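Local coordinates for protein glucosidase 2 subunit beta (Schizosaccharomyces pombe, PDB 4XQM) that binds the mannose residues of N-glycans through its MRH lectin domain, as the beta subunit of the glucosidase that trims glucose from immature glycoproteins in the endoplasmic reticulum, at residues 26-29 and 30-33. Sequence-based numbering, arbitrary orientation.
Sequences VFQD and SILL. With MAN (alpha-D-mannopyranose), chain B.
Leu32 lays CD1 over one face of the Phe27 ring, a CH-pi contact 4.2 Å from the centroid and displaced toward the rim at CE2 and CZ. The two residues form a non-hydrogen-bonded pair in an antiparallel beta hairpin of the MRH lectin domain, closed by a type II' turn from Gln28 to Ile31. Gln28 and Ile31 make the hydrogen-bonded pair at its neck: Gln28 N donates to Ile31 O at 2.9 Å, and Ile31 N returns a bond to Gln28 O from above the carbonyl plane. At the turn, Asp29 directs OD1 to the backbone N of Thr17 on strand 16-21. Beyond the Phe27-Leu32 pair, Leu33 N donates to Val26 O, and Leu33 CD1 packs against Gln28 CB at 3.6 Å; both side chains also touch Tyr83. Running out extended, its CG opposite the backbone N (chi1 177°), Gln28 carries its amide to the mannose, whose pocket Tyr16, Arg58, Glu77 and Tyr83 help complete. Mannose O2 donates to Gln28 OE1 at 2.6 Å, while Gln28 NE2 donates almost straight to mannose O3 at 3.1 Å and is also hydrogen-bonded to Tyr18 OH. Ile31 CD1 touches the oxygen end of the amide, 3.7 Å from Gln28 OE1.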
loop_
_atom_site.group_PDB
_atom_site.type_symbol
_atom_site.label_atom_id
_atom_site.label_comp_id
_atom_site.label_asym_id
_atom_site.label_seq_id
_atom_site.Cartn_x
_atom_site.Cartn_y
_atom_site.Cartn_z
ATOM N N VAL A 26 -3.659 -3.315 -2.764
ATOM C CA VAL A 26 -2.378 -2.800 -3.233
ATOM C C VAL A 26 -1.828 -3.742 -4.288
ATOM O O VAL A 26 -1.880 -4.962 -4.105
ATOM C CB VAL A 26 -1.358 -2.711 -2.087
ATOM C CG1 VAL A 26 -0.027 -2.208 -2.606
ATOM C CG2 VAL A 26 -1.884 -1.786 -0.987
ATOM N N PHE A 27 -1.307 -3.181 -5.380
ATOM C CA PHE A 27 -0.689 -3.976 -6.453
ATOM C C PHE A 27 0.736 -3.546 -6.786
ATOM O O PHE A 27 1.130 -2.380 -6.584
ATOM C CB PHE A 27 -1.503 -3.905 -7.746
ATOM C CG PHE A 27 -2.854 -4.548 -7.655
ATOM C CD1 PHE A 27 -3.945 -3.811 -7.223
ATOM C CD2 PHE A 27 -3.035 -5.867 -8.036
ATOM C CE1 PHE A 27 -5.202 -4.390 -7.140
ATOM C CE2 PHE A 27 -4.294 -6.456 -7.953
ATOM C CZ PHE A 27 -5.371 -5.713 -7.503
ATOM N N GLN A 28 1.494 -4.500 -7.321
ATOM C CA GLN A 28 2.819 -4.261 -7.875
ATOM C C GLN A 28 2.742 -4.823 -9.287
ATOM O O GLN A 28 2.688 -6.051 -9.449
ATOM C CB GLN A 28 3.865 -5.029 -7.067
ATOM C CG GLN A 28 5.300 -4.923 -7.596
ATOM C CD GLN A 28 6.170 -6.024 -7.055
ATOM O OE1 GLN A 28 5.931 -7.203 -7.335
ATOM N NE2 GLN A 28 7.187 -5.657 -6.274
ATOM N N ASP A 29 2.721 -3.941 -10.290
ATOM C CA ASP A 29 2.315 -4.328 -11.647
ATOM C C ASP A 29 0.989 -5.088 -11.532
ATOM O O ASP A 29 0.057 -4.575 -10.904
ATOM C CB ASP A 29 3.419 -5.125 -12.358
ATOM C CG ASP A 29 4.642 -4.278 -12.647
ATOM O OD1 ASP A 29 4.463 -3.050 -12.841
ATOM O OD2 ASP A 29 5.773 -4.831 -12.702
ATOM N N SER A 30 0.892 -6.298 -12.082
ATOM C CA SER A 30 -0.370 -7.046 -11.974
ATOM C C SER A 30 -0.449 -7.992 -10.768
ATOM O O SER A 30 -1.401 -8.771 -10.637
ATOM C CB SER A 30 -0.650 -7.810 -13.268
ATOM O OG SER A 30 -0.991 -6.895 -14.294
ATOM N N ILE A 31 0.540 -7.919 -9.884
ATOM C CA ILE A 31 0.589 -8.792 -8.719
ATOM C C ILE A 31 -0.146 -8.182 -7.519
ATOM O O ILE A 31 0.106 -7.028 -7.156
ATOM C CB ILE A 31 2.052 -9.098 -8.331
ATOM C CG1 ILE A 31 2.810 -9.698 -9.521
ATOM C CG2 ILE A 31 2.097 -10.038 -7.129
ATOM C CD1 ILE A 31 4.302 -9.901 -9.253
ATOM N N LEU A 32 -1.057 -8.944 -6.906
ATOM C CA LEU A 32 -1.736 -8.481 -5.696
ATOM C C LEU A 32 -0.788 -8.541 -4.500
ATOM O O LEU A 32 -0.287 -9.617 -4.149
ATOM C CB LEU A 32 -2.981 -9.324 -5.391
ATOM C CG LEU A 32 -3.706 -8.978 -4.078
ATOM C CD1 LEU A 32 -4.360 -7.600 -4.166
ATOM C CD2 LEU A 32 -4.756 -10.032 -3.756
ATOM N N LEU A 33 -0.549 -7.388 -3.873
ATOM C CA LEU A 33 0.254 -7.338 -2.650
ATOM C C LEU A 33 -0.583 -7.593 -1.403
ATOM O O LEU A 33 -0.066 -8.032 -0.381
ATOM C CB LEU A 33 0.969 -5.991 -2.536
ATOM C CG LEU A 33 2.427 -5.982 -2.996
ATOM C CD1 LEU A 33 2.659 -6.841 -4.240
ATOM C CD2 LEU A 33 2.968 -4.570 -3.171
HETATM C C1 MAN B . 8.700 -10.127 -7.601
HETATM C C2 MAN B . 8.244 -9.037 -6.828
HETATM C C3 MAN B . 9.259 -8.886 -5.685
HETATM C C4 MAN B . 9.467 -10.250 -4.962
HETATM C C5 MAN B . 9.911 -11.307 -5.985
HETATM C C6 MAN B . 9.968 -12.706 -5.415
HETATM O O1 MAN B . 9.951 -9.579 -7.893
HETATM O O2 MAN B . 7.003 -9.357 -6.313
HETATM O O3 MAN B . 8.864 -7.870 -4.803
HETATM O O4 MAN B . 10.471 -10.138 -3.992
HETATM O O5 MAN B . 8.919 -11.340 -7.001
HETATM O O6 MAN B . 10.679 -13.522 -6.352
#